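PKS (Streptomyces albus, PDB 4OQJ) probably catalyses, through its ketosynthase domain, the decarboxylative condensation that extends acyl chains carried on acyl carrier protein during polyketide antibiotic biosynthesis. Local coordinates at residues 90-95 and 506-511; 109-114 and 178-183; 115-120 and 260-265; 183-188 and 210-215; 201-206 and 215-220. All blocks are in the same frame, centred on the assembly; numbering follows the deposited sequence.

How the contacts relate
Contact 1 ties the N-terminal half of the ketosynthase fold to the region after helix 496-505 and spans the other four, all within that half. Contacts 2 and 3 interleave along the chain, share helix 105-121 and have centres about 9 Å apart. Contacts 4 and 5 follow contact 2, fall within the span of contact 3, and lie about 8 Å apart centre to centre; they share strand 214-221 and Ala215, and helix 195-209 connects their strands. Contact 3 reaches strand 259-267, the neighbour of strand 214-221. One sheet is covered on both faces, by helices 105-121 and 195-209. Contacts 2, 4 and 5 border the second subunit, so core packing and dimerisation use the same elements.

Contact 1: residues 90-95 and 506-511; sequences AGLFGI and GRRVLP
Leu92 meets Arg508 and Leu510 in a buried loop-to-loop contact that is part water bridge and part leucine packing. It joins the turn before helix 97-102 to the loop leading into strand 512-518. Leu92 O and Arg508 NH1 are 3.6 Å apart, and a water mediates between them. This water donates to Leu92 O at 2.6 Å and accepts from Arg508 NH1 at 3.0 Å. The carbonyl oxygen lies at the edge of the guanidinium group, near its plane. The arginine arrives by an extended start, CG anti to the backbone N (chi1 -175°), followed by a bend at chi3. Its other terminal nitrogen, NH2, donates to Lys179 O at the end of helix 171-180, which fixes the rotation of the flat group. Beside this bridge the two leucines cross at about a right angle, Leu92 CD1 lying 4.0 Å from Leu510 CD1 and 4.1 Å from Leu510 CD2. The Gly91 to Gly94 type I turn presents Leu92, while Tyr115 touches both Leu92 and Arg508. The guanidinium charge is met by neutral acceptors, the bridging water and Lys179 O, so the loops are joined by hydrogen bonds through water and apolar burial, not by an ion pair.

Contact 2: residues 109-114 and 178-183; sequences QFLECA and YKLNLC. With K (potassium ion), chain B.
Lys179 NZ donates to Phe93 O, while the root of the same side chain packs against the neighbouring helix, Lys179 CB lying 4.1 Å from Leu111 CD1. A bend at chi2 (-65°) turns the rest of the lysine from Leu111, so one residue serves both an apolar seam and a polar anchor. Most of the seam is leucine. Leu111 and Leu180 slide past each other in opposite directions, with Leu111 CD1 reaching Leu180 CD2 at 3.8 Å. The other branch of that leucine goes to the next turn of helix 105-121, where Leu180 CD1 lies 3.9 Å from Ala114 CB. Leu180 therefore straddles positions three residues apart, one methyl for each.

Tyr178, one residue before Lys179, faces the second subunit. Tyr178 OH binds a potassium ion at 2.9 Å, and a water on the metal returns to the same residue, donating to Tyr178 O. That water also sits over one face of the tyrosine ring, toward the rim. Three further waters, with Ser292 O and Lys294 O of the second subunit, complete the site. Asn181, which leaves the helix with positive phi, accepts through OD1 from Ser292 N of that subunit. Helix 105-121 packs on helix 171-180 within the N-terminal half of the thiolase fold, and the end of helix 171-180 contributes Tyr178 to a potassium site shared between the subunits in this crystal.

Contact 3: residues 115-120 and 260-265; sequences YEALER and VGAVVL
Ala117 and Val264 are the centre of a meeting made by methyl groups between helix 105-121 and strand 259-267. Methyl-to-methyl contacts come first. Ala117 CB points at the strand and approaches Val264 CG2 at 3.7 Å, and it also lies 4.2 Å from Ala262 CB. These two strand residues, two apart, turn their side chains to the same face, so the alanine methyl meets both. Leu118 flanks the pair, its CD2 coming within 4.3 Å of Val264 CG2.

A second kind of contact is between methyl and backbone. Val264 CG2 lies 3.6 Å from Ala117 O, so one methyl is shared between the side chain and the carbonyl oxygen of the same residue. The torsions account for this: Val264 CG1 is anti to the backbone N (chi1 179°), which places CG2 anti to the carbonyl carbon. Small residues at the meeting point allow a close approach: the axes of segments 115-120 and 260-265 come within 7.8 Å and run in roughly the same direction, 38° from parallel.

Polar interactions lie around this seam. Glu116 forms a salt bridge with Arg31, and Arg120 NH2 donates to Leu28 O, both on neighbouring strand 23-31. The strand itself is bonded to strands 23-31 and 214-221. Leu265 packs on helix 195-209, on the other face. This helix-sheet-helix layering is consistent with one half of the five-layered thiolase fold of ketosynthases.

Contact 4: residues 183-188 and 210-215; sequences CGPSVS and GDCTMA
Pro185 presses on Asp211 at the tight end of this contact, where Pro185 CG lies 3.5 Å from Asp211 CB. The carboxylate follows close behind, Asp211 OD2 being 3.8 Å from Pro185 CG, and Pro185 CD is 3.7 Å from Asp211 O. Ring and aspartate cross obliquely, and CG and CD of the ring do the touching. The looser part is Cys212, where Pro185 CD is 4.2 Å from Cys212 CB. The residues flanking this pair, Gly210 before it and Thr213 after it, are exposed, so solvent lies on that side.

The buried carboxylate is not left without partners. Asp211 CG lies anti to the carbonyl carbon (chi1 -74°), a setting in which OD2 hydrogen-bonds both Ser206 OG of helix 195-209 and His201 NE2 of the second subunit. The backbone of the same residue helps to end that helix, since Asp211 N bonds Ser206 O in a Schellman motif whose C-prime residue is Gly210, with positive phi. Next to Pro185, Ser186 OG donates to Gly184 O at 3.2 Å, from above the carbonyl plane.

Strand 186-190 runs on to pair, through Ser188, with a strand of the second subunit in an antiparallel ladder. Strand 186-190, helix 195-209 and strand 214-221 make a beta-alpha-beta crossover, with strand 132-138 between the two parallel strands, in the thiolase-fold half that supplies the edge strand pairing across the ketosynthase dimer.

Contact 5: residues 201-206 and 215-220; sequences HLACLS and ALAGAA
Ala203 belongs to the helix of a beta-alpha-beta crossover, where helix 195-209 lies on strand 214-221, the strand that follows it. The two run nearly antiparallel, at 170°, with axes 8.1 Å apart over the segments concerned. The packing is made by single methyl groups. Ala203 CB points at the strand and touches two others, 4.0 Å from Ala215 CB and 4.1 Å from Ala217 CB. As strand residues two apart, Ala215 and Ala217 turn to one face. The intervening Leu216 turns its side chain from the helix, but its carbonyl oxygen, Leu216 O, lies 4.4 Å from Ala203 CB.

Short side chains let the backbones come close, Ala203 CA and Ala215 CA being 5.9 Å apart. Around this meeting Leu265 and Tyr135 also pack on Ala203, from the strands on either side of strand 214-221. Polar groups flank it: Ser206 OG bonds Tyr135 OH, and His201 ND1 bonds Thr285 OG1. Leu202 packs on Tyr135 of the second subunit, so the helix is close to the dimer interface as well as to its own sheet. A buried helix seated on the sheet in this way is consistent with the central helical layer of the thiolase fold.

Contact 1: residues 90-95 and 506-511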
# COMPACT_ATOMS: atom_id res chain seq x y z
N ALA A 90 24.31 4.01 -13.71
CA ALA A 90 23.43 5.09 -14.10
C ALA A 90 23.21 5.11 -15.61
O ALA A 90 22.11 5.40 -16.08
CB ALA A 90 23.99 6.41 -13.63
N GLY A 91 24.25 4.79 -16.37
CA GLY A 91 24.16 4.80 -17.82
C GLY A 91 23.09 3.85 -18.34
O GLY A 91 22.34 4.18 -19.25
N LEU A 92 23.02 2.67 -17.74
CA LEU A 92 22.06 1.67 -18.15
C LEU A 92 20.64 2.19 -18.00
O LEU A 92 19.76 1.89 -18.82
CB LEU A 92 22.23 0.40 -17.31
CG LEU A 92 21.17 -0.67 -17.51
CD1 LEU A 92 21.24 -1.25 -18.92
CD2 LEU A 92 21.32 -1.76 -16.46
N PHE A 93 20.41 2.99 -16.95
CA PHE A 93 19.07 3.49 -16.67
C PHE A 93 18.84 4.92 -17.19
O PHE A 93 17.82 5.53 -16.91
CB PHE A 93 18.80 3.41 -15.17
CG PHE A 93 18.79 2.02 -14.65
CD1 PHE A 93 17.78 1.14 -15.01
CD2 PHE A 93 19.82 1.56 -13.84
CE1 PHE A 93 17.78 -0.17 -14.54
CE2 PHE A 93 19.81 0.25 -13.38
CZ PHE A 93 18.79 -0.60 -13.73
N GLY A 94 19.78 5.43 -17.98
CA GLY A 94 19.60 6.74 -18.60
C GLY A 94 19.57 7.86 -17.58
O GLY A 94 18.87 8.85 -17.75
N ILE A 95 20.33 7.69 -16.51
CA ILE A 95 20.38 8.66 -15.42
C ILE A 95 21.73 9.38 -15.43
O ILE A 95 22.77 8.75 -15.57
CB ILE A 95 20.15 7.95 -14.07
CG1 ILE A 95 18.70 7.43 -14.00
CG2 ILE A 95 20.42 8.87 -12.89
CD1 ILE A 95 18.40 6.49 -12.85
N GLY A 506 13.80 -12.59 -22.57
CA GLY A 506 13.81 -12.24 -21.16
C GLY A 506 14.96 -11.35 -20.74
O GLY A 506 15.25 -11.24 -19.55
N ARG A 507 15.59 -10.70 -21.72
CA ARG A 507 16.73 -9.82 -21.46
C ARG A 507 16.54 -8.50 -22.19
O ARG A 507 16.06 -8.48 -23.32
CB ARG A 507 18.03 -10.50 -21.89
CG ARG A 507 18.43 -11.69 -21.03
CD ARG A 507 18.92 -11.20 -19.68
NE ARG A 507 19.33 -12.26 -18.76
CZ ARG A 507 18.49 -13.02 -18.06
NH1 ARG A 507 17.18 -12.88 -18.21
NH2 ARG A 507 18.97 -13.93 -17.22
N ARG A 508 16.91 -7.39 -21.56
CA ARG A 508 16.77 -6.10 -22.21
C ARG A 508 17.57 -6.07 -23.53
O ARG A 508 18.68 -6.58 -23.58
CB ARG A 508 17.24 -4.97 -21.29
CG ARG A 508 17.00 -3.60 -21.89
CD ARG A 508 17.28 -2.50 -20.89
NE ARG A 508 16.18 -2.34 -19.93
CZ ARG A 508 16.04 -1.28 -19.15
NH1 ARG A 508 16.92 -0.28 -19.21
NH2 ARG A 508 15.01 -1.20 -18.33
N VAL A 509 17.01 -5.46 -24.56
CA VAL A 509 17.67 -5.36 -25.87
C VAL A 509 18.60 -4.17 -25.85
O VAL A 509 18.14 -3.02 -25.80
CB VAL A 509 16.65 -5.17 -27.02
CG1 VAL A 509 17.36 -5.05 -28.37
CG2 VAL A 509 15.67 -6.31 -27.03
N LEU A 510 19.90 -4.42 -25.86
CA LEU A 510 20.88 -3.35 -25.66
C LEU A 510 21.86 -3.29 -26.84
O LEU A 510 21.86 -4.19 -27.68
CB LEU A 510 21.60 -3.56 -24.32
CG LEU A 510 20.70 -3.39 -23.09
CD1 LEU A 510 21.37 -3.93 -21.83
CD2 LEU A 510 20.36 -1.93 -22.89
N PRO A 511 22.69 -2.23 -26.92
CA PRO A 511 23.42 -1.92 -28.17
C PRO A 511 24.65 -2.76 -28.49
O PRO A 511 24.93 -2.97 -29.67
CB PRO A 511 23.85 -0.46 -27.96
CG PRO A 511 22.99 0.07 -26.88
CD PRO A 511 22.72 -1.09 -25.98
O HOH W 1 18.95 0.87 -21.12

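Contact 2: residues 109-114 and 178-183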
# COMPACT_ATOMS: atom_id res chain seq x y z
N GLN A 109 19.63 0.78 -5.29
CA GLN A 109 19.79 -0.65 -5.07
C GLN A 109 18.48 -1.39 -5.35
O GLN A 109 18.50 -2.51 -5.88
CB GLN A 109 20.28 -0.91 -3.65
CG GLN A 109 21.72 -0.47 -3.43
CD GLN A 109 22.72 -1.35 -4.14
OE1 GLN A 109 22.63 -2.57 -4.07
NE2 GLN A 109 23.67 -0.74 -4.83
N PHE A 110 17.34 -0.79 -5.02
CA PHE A 110 16.07 -1.47 -5.28
C PHE A 110 15.85 -1.59 -6.79
O PHE A 110 15.36 -2.59 -7.27
CB PHE A 110 14.86 -0.78 -4.67
CG PHE A 110 13.60 -1.55 -4.92
CD1 PHE A 110 13.35 -2.72 -4.21
CD2 PHE A 110 12.74 -1.20 -5.93
CE1 PHE A 110 12.22 -3.48 -4.48
CE2 PHE A 110 11.61 -1.95 -6.22
CZ PHE A 110 11.35 -3.08 -5.49
N LEU A 111 16.22 -0.54 -7.52
CA LEU A 111 16.07 -0.52 -8.96
C LEU A 111 16.91 -1.62 -9.61
O LEU A 111 16.43 -2.36 -10.46
CB LEU A 111 16.45 0.86 -9.53
CG LEU A 111 16.44 1.01 -11.06
CD1 LEU A 111 15.12 0.49 -11.71
CD2 LEU A 111 16.66 2.46 -11.44
N GLU A 112 18.17 -1.74 -9.21
CA GLU A 112 19.00 -2.80 -9.80
C GLU A 112 18.48 -4.17 -9.38
O GLU A 112 18.46 -5.10 -10.18
CB GLU A 112 20.47 -2.64 -9.41
CG GLU A 112 21.18 -1.54 -10.16
CD GLU A 112 22.68 -1.53 -9.90
OE1 GLU A 112 23.17 -2.36 -9.10
OE2 GLU A 112 23.39 -0.70 -10.51
N CYS A 113 18.05 -4.29 -8.12
CA CYS A 113 17.55 -5.58 -7.63
C CYS A 113 16.26 -6.03 -8.37
O CYS A 113 16.09 -7.21 -8.69
CB CYS A 113 17.28 -5.51 -6.13
SG CYS A 113 16.92 -7.13 -5.38
N ALA A 114 15.36 -5.09 -8.63
CA ALA A 114 14.13 -5.39 -9.37
C ALA A 114 14.44 -5.83 -10.80
O ALA A 114 13.82 -6.76 -11.31
CB ALA A 114 13.21 -4.17 -9.38
N TYR A 178 8.91 3.54 -13.94
CA TYR A 178 9.30 4.39 -15.07
C TYR A 178 10.53 3.85 -15.80
O TYR A 178 10.61 3.90 -17.03
CB TYR A 178 9.57 5.81 -14.59
CG TYR A 178 10.05 6.70 -15.70
CD1 TYR A 178 9.20 7.03 -16.75
CD2 TYR A 178 11.36 7.20 -15.72
CE1 TYR A 178 9.62 7.83 -17.80
CE2 TYR A 178 11.80 8.02 -16.78
CZ TYR A 178 10.91 8.32 -17.81
OH TYR A 178 11.30 9.10 -18.87
N LYS A 179 11.50 3.33 -15.05
CA LYS A 179 12.75 2.92 -15.66
C LYS A 179 12.72 1.50 -16.19
O LYS A 179 13.50 1.16 -17.08
CB LYS A 179 13.89 3.07 -14.66
CG LYS A 179 14.25 4.51 -14.36
CD LYS A 179 14.81 5.20 -15.58
CE LYS A 179 15.23 6.61 -15.24
NZ LYS A 179 15.83 7.28 -16.41
N LEU A 180 11.84 0.65 -15.63
CA LEU A 180 11.71 -0.74 -16.09
C LEU A 180 10.49 -0.99 -17.00
O LEU A 180 10.38 -2.05 -17.59
CB LEU A 180 11.63 -1.69 -14.90
CG LEU A 180 12.81 -1.67 -13.92
CD1 LEU A 180 12.74 -2.87 -12.98
CD2 LEU A 180 14.14 -1.66 -14.65
N ASN A 181 9.60 -0.00 -17.10
CA ASN A 181 8.30 -0.08 -17.82
C ASN A 181 7.27 -1.00 -17.16
O ASN A 181 6.77 -1.95 -17.78
CB ASN A 181 8.49 -0.52 -19.28
CG ASN A 181 7.24 -0.22 -20.13
OD1 ASN A 181 6.62 0.83 -19.98
ND2 ASN A 181 6.87 -1.15 -21.00
N LEU A 182 6.92 -0.69 -15.92
CA LEU A 182 5.90 -1.44 -15.19
C LEU A 182 4.65 -0.57 -15.21
O LEU A 182 4.69 0.56 -14.71
CB LEU A 182 6.37 -1.74 -13.76
CG LEU A 182 7.79 -2.28 -13.62
CD1 LEU A 182 8.10 -2.63 -12.19
CD2 LEU A 182 8.01 -3.49 -14.53
N CYS A 183 3.57 -1.06 -15.81
CA CYS A 183 2.36 -0.28 -16.01
C CYS A 183 1.21 -0.67 -15.09
O CYS A 183 0.11 -0.11 -15.17
CB CYS A 183 1.91 -0.40 -17.46
SG CYS A 183 3.16 0.19 -18.60
K K B . 11.00 7.34 -21.18
O HOH W 2 12.04 5.48 -19.03
O HOH W 3 12.83 9.84 -21.92
O HOH W 4 10.13 7.01 -24.19
O HOH W 5 12.19 5.26 -22.77

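Contact 3: residues 115-120 and 260-265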
# COMPACT_ATOMS: atom_id res chain seq x y z
N TYR A 115 15.37 -5.14 -11.44
CA TYR A 115 15.86 -5.52 -12.75
C TYR A 115 16.34 -6.98 -12.72
O TYR A 115 15.96 -7.77 -13.56
CB TYR A 115 16.97 -4.57 -13.18
CG TYR A 115 17.48 -4.68 -14.62
CD1 TYR A 115 18.25 -5.76 -15.03
CD2 TYR A 115 17.25 -3.66 -15.53
CE1 TYR A 115 18.74 -5.84 -16.34
CE2 TYR A 115 17.74 -3.72 -16.82
CZ TYR A 115 18.48 -4.81 -17.23
OH TYR A 115 18.96 -4.85 -18.52
N GLU A 116 17.16 -7.31 -11.72
CA GLU A 116 17.67 -8.67 -11.57
C GLU A 116 16.55 -9.68 -11.37
O GLU A 116 16.62 -10.78 -11.91
CB GLU A 116 18.64 -8.77 -10.39
CG GLU A 116 20.02 -8.17 -10.62
CD GLU A 116 20.86 -8.09 -9.33
OE1 GLU A 116 20.26 -8.17 -8.23
OE2 GLU A 116 22.10 -7.95 -9.42
N ALA A 117 15.53 -9.32 -10.58
CA ALA A 117 14.44 -10.25 -10.29
C ALA A 117 13.66 -10.58 -11.56
O ALA A 117 13.28 -11.74 -11.79
CB ALA A 117 13.51 -9.69 -9.23
N LEU A 118 13.41 -9.57 -12.39
CA LEU A 118 12.70 -9.76 -13.65
C LEU A 118 13.56 -10.56 -14.63
O LEU A 118 13.07 -11.44 -15.32
CB LEU A 118 12.29 -8.42 -14.25
CG LEU A 118 11.09 -7.79 -13.54
CD1 LEU A 118 11.03 -6.31 -13.79
CD2 LEU A 118 9.82 -8.47 -14.02
N GLU A 119 14.85 -10.26 -14.67
CA GLU A 119 15.78 -11.07 -15.44
C GLU A 119 15.74 -12.54 -15.04
O GLU A 119 15.71 -13.41 -15.89
CB GLU A 119 17.20 -10.54 -15.29
CG GLU A 119 17.56 -9.46 -16.27
CD GLU A 119 19.04 -9.16 -16.21
OE1 GLU A 119 19.57 -9.05 -15.08
OE2 GLU A 119 19.68 -9.06 -17.29
N ARG A 120 15.78 -12.83 -13.74
CA ARG A 120 15.78 -14.22 -13.31
C ARG A 120 14.45 -14.87 -13.65
O ARG A 120 14.42 -16.06 -13.99
CB ARG A 120 16.08 -14.32 -11.81
CG ARG A 120 16.07 -15.73 -11.27
CD ARG A 120 16.83 -15.81 -9.96
NE ARG A 120 18.27 -15.61 -10.13
CZ ARG A 120 18.93 -14.47 -9.89
NH1 ARG A 120 20.24 -14.40 -10.08
NH2 ARG A 120 18.29 -13.39 -9.45
N VAL A 260 18.64 -5.62 0.38
CA VAL A 260 17.56 -5.36 -0.55
C VAL A 260 17.15 -6.67 -1.16
O VAL A 260 18.00 -7.53 -1.40
CB VAL A 260 17.97 -4.36 -1.66
CG1 VAL A 260 19.20 -4.85 -2.42
CG2 VAL A 260 16.84 -4.13 -2.65
N GLY A 261 15.85 -6.84 -1.40
CA GLY A 261 15.35 -8.06 -1.99
C GLY A 261 14.06 -7.80 -2.74
O GLY A 261 13.35 -6.83 -2.46
N ALA A 262 13.76 -8.67 -3.69
CA ALA A 262 12.53 -8.60 -4.46
C ALA A 262 12.10 -9.98 -4.96
O ALA A 262 12.94 -10.85 -5.24
CB ALA A 262 12.69 -7.64 -5.63
N VAL A 263 10.79 -10.17 -5.05
CA VAL A 263 10.23 -11.34 -5.69
C VAL A 263 9.29 -10.91 -6.80
O VAL A 263 8.72 -9.82 -6.75
CB VAL A 263 9.48 -12.24 -4.68
CG1 VAL A 263 10.44 -12.75 -3.62
CG2 VAL A 263 8.30 -11.48 -4.03
N VAL A 264 9.16 -11.78 -7.80
CA VAL A 264 8.24 -11.59 -8.92
C VAL A 264 7.13 -12.62 -8.78
O VAL A 264 7.41 -13.82 -8.69
CB VAL A 264 8.96 -11.75 -10.26
CG1 VAL A 264 8.01 -11.56 -11.45
CG2 VAL A 264 10.13 -10.79 -10.36
N LEU A 265 5.88 -12.16 -8.76
CA LEU A 265 4.72 -12.98 -8.45
C LEU A 265 3.77 -13.03 -9.64
O LEU A 265 3.65 -12.06 -10.38
CB LEU A 265 3.99 -12.42 -7.22
CG LEU A 265 4.90 -12.23 -5.99
CD1 LEU A 265 4.14 -11.56 -4.86
CD2 LEU A 265 5.47 -13.56 -5.53

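Contact 4: residues 183-188 and 210-215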
# COMPACT_ATOMS: atom_id res chain seq x y z
N CYS A 183 3.57 -1.06 -15.81
CA CYS A 183 2.36 -0.28 -16.01
C CYS A 183 1.21 -0.67 -15.09
O CYS A 183 0.11 -0.11 -15.17
CB CYS A 183 1.91 -0.40 -17.46
SG CYS A 183 3.16 0.19 -18.60
N GLY A 184 1.45 -1.65 -14.22
CA GLY A 184 0.47 -2.00 -13.20
C GLY A 184 0.54 -0.99 -12.07
O GLY A 184 1.30 -0.02 -12.14
N PRO A 185 -0.27 -1.18 -11.02
CA PRO A 185 -0.17 -0.30 -9.86
C PRO A 185 1.25 -0.27 -9.32
O PRO A 185 1.84 -1.34 -9.12
CB PRO A 185 -1.10 -0.93 -8.83
CG PRO A 185 -1.91 -1.89 -9.56
CD PRO A 185 -1.12 -2.34 -10.74
N SER A 186 1.78 0.92 -9.09
CA SER A 186 3.11 1.08 -8.56
C SER A 186 3.02 1.93 -7.30
O SER A 186 2.70 3.12 -7.36
CB SER A 186 4.02 1.70 -9.61
OG SER A 186 4.04 0.86 -10.78
N VAL A 187 3.25 1.29 -6.17
CA VAL A 187 2.87 1.86 -4.89
C VAL A 187 4.00 1.68 -3.88
O VAL A 187 4.52 0.58 -3.70
CB VAL A 187 1.58 1.20 -4.35
CG1 VAL A 187 1.13 1.86 -3.04
CG2 VAL A 187 0.47 1.30 -5.39
N SER A 188 4.38 2.77 -3.22
CA SER A 188 5.31 2.64 -2.10
C SER A 188 4.51 2.34 -0.84
O SER A 188 3.56 3.04 -0.49
CB SER A 188 6.15 3.90 -1.92
OG SER A 188 6.92 4.11 -3.10
N GLY A 210 -7.02 -8.61 -10.19
CA GLY A 210 -6.82 -8.27 -11.58
C GLY A 210 -6.27 -6.87 -11.89
O GLY A 210 -6.39 -6.41 -13.01
N ASP A 211 -5.68 -6.19 -10.91
CA ASP A 211 -4.97 -4.96 -11.19
C ASP A 211 -3.84 -5.22 -12.20
O ASP A 211 -3.40 -4.30 -12.90
CB ASP A 211 -4.33 -4.34 -9.93
CG ASP A 211 -5.34 -3.69 -8.98
OD1 ASP A 211 -6.49 -3.46 -9.40
OD2 ASP A 211 -4.94 -3.39 -7.81
N CYS A 212 -3.34 -6.45 -12.23
CA CYS A 212 -2.14 -6.80 -13.01
C CYS A 212 -2.00 -8.31 -13.20
O CYS A 212 -2.70 -9.08 -12.56
CB CYS A 212 -0.88 -6.25 -12.33
SG CYS A 212 -0.71 -6.67 -10.61
N THR A 213 -1.09 -8.72 -14.08
CA THR A 213 -0.89 -10.14 -14.37
C THR A 213 0.41 -10.65 -13.74
O THR A 213 0.57 -11.85 -13.51
CB THR A 213 -0.90 -10.42 -15.89
OG1 THR A 213 0.22 -9.78 -16.52
CG2 THR A 213 -2.19 -9.88 -16.51
N MSE A 214 1.32 -9.73 -13.43
CA MSE A 214 2.51 -10.03 -12.65
C MSE A 214 2.75 -8.89 -11.69
O MSE A 214 2.27 -7.78 -11.92
CB MSE A 214 3.75 -10.21 -13.54
CG MSE A 214 3.83 -11.50 -14.31
SE MSE A 214 5.19 -11.39 -15.73
CE MSE A 214 6.63 -10.60 -14.75
N ALA A 215 3.50 -9.14 -10.62
CA ALA A 215 3.80 -8.07 -9.67
C ALA A 215 5.15 -8.29 -9.01
O ALA A 215 5.51 -9.42 -8.67
CB ALA A 215 2.71 -7.99 -8.61

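Contact 5: residues 201-206 and 215-220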
# COMPACT_ATOMS: atom_id res chain seq x y z
N HIS A 201 1.86 -9.12 0.50
CA HIS A 201 0.42 -9.27 0.68
C HIS A 201 -0.37 -8.42 -0.31
O HIS A 201 -1.31 -8.90 -0.96
CB HIS A 201 0.04 -8.91 2.10
CG HIS A 201 -1.43 -8.83 2.34
ND1 HIS A 201 -2.20 -9.94 2.59
CD2 HIS A 201 -2.26 -7.76 2.42
CE1 HIS A 201 -3.45 -9.56 2.81
NE2 HIS A 201 -3.51 -8.25 2.71
N LEU A 202 0.02 -7.16 -0.47
CA LEU A 202 -0.73 -6.28 -1.36
C LEU A 202 -0.54 -6.67 -2.83
O LEU A 202 -1.47 -6.57 -3.62
CB LEU A 202 -0.35 -4.81 -1.14
CG LEU A 202 -0.73 -4.27 0.25
CD1 LEU A 202 -0.15 -2.88 0.42
CD2 LEU A 202 -2.24 -4.27 0.46
N ALA A 203 0.66 -7.13 -3.18
CA ALA A 203 0.91 -7.64 -4.53
C ALA A 203 -0.01 -8.82 -4.84
O ALA A 203 -0.62 -8.87 -5.92
CB ALA A 203 2.35 -8.05 -4.67
N CYS A 204 -0.13 -9.76 -3.91
CA CYS A 204 -1.04 -10.88 -4.10
C CYS A 204 -2.50 -10.41 -4.21
O CYS A 204 -3.24 -10.89 -5.07
CB CYS A 204 -0.90 -11.88 -2.96
SG CYS A 204 0.70 -12.74 -2.93
N LEU A 205 -2.92 -9.48 -3.36
CA LEU A 205 -4.29 -8.94 -3.46
C LEU A 205 -4.53 -8.30 -4.83
O LEU A 205 -5.56 -8.52 -5.48
CB LEU A 205 -4.54 -7.89 -2.37
CG LEU A 205 -5.58 -8.23 -1.32
CD1 LEU A 205 -5.27 -9.56 -0.63
CD2 LEU A 205 -5.65 -7.10 -0.31
N SER A 206 -3.56 -7.51 -5.29
CA SER A 206 -3.64 -6.90 -6.61
C SER A 206 -3.78 -7.93 -7.72
O SER A 206 -4.63 -7.79 -8.60
CB SER A 206 -2.40 -6.05 -6.90
OG SER A 206 -2.68 -4.69 -6.73
N ALA A 215 3.50 -9.14 -10.62
CA ALA A 215 3.80 -8.07 -9.67
C ALA A 215 5.15 -8.29 -9.01
O ALA A 215 5.51 -9.42 -8.67
CB ALA A 215 2.71 -7.99 -8.61
N LEU A 216 5.91 -7.21 -8.85
CA LEU A 216 7.08 -7.22 -7.97
C LEU A 216 6.70 -6.80 -6.57
O LEU A 216 5.85 -5.92 -6.38
CB LEU A 216 8.18 -6.30 -8.48
CG LEU A 216 9.14 -6.94 -9.47
CD1 LEU A 216 8.55 -6.88 -10.86
CD2 LEU A 216 10.48 -6.26 -9.42
N ALA A 217 7.34 -7.42 -5.59
CA ALA A 217 7.22 -7.00 -4.20
C ALA A 217 8.61 -7.04 -3.60
O ALA A 217 9.35 -8.00 -3.81
CB ALA A 217 6.27 -7.91 -3.43
N GLY A 218 8.98 -6.00 -2.86
CA GLY A 218 10.32 -5.96 -2.32
C GLY A 218 10.57 -4.77 -1.42
O GLY A 218 9.67 -4.00 -1.14
N ALA A 219 11.81 -4.64 -0.96
CA ALA A 219 12.15 -3.61 -0.01
C ALA A 219 13.65 -3.46 0.04
O ALA A 219 14.38 -4.39 -0.31
CB ALA A 219 11.60 -3.94 1.35
N ALA A 220 14.11 -2.28 0.45
CA ALA A 220 15.55 -2.01 0.63
C ALA A 220 15.75 -1.27 1.93
O ALA A 220 14.97 -0.39 2.24
CB ALA A 220 16.11 -1.19 -0.51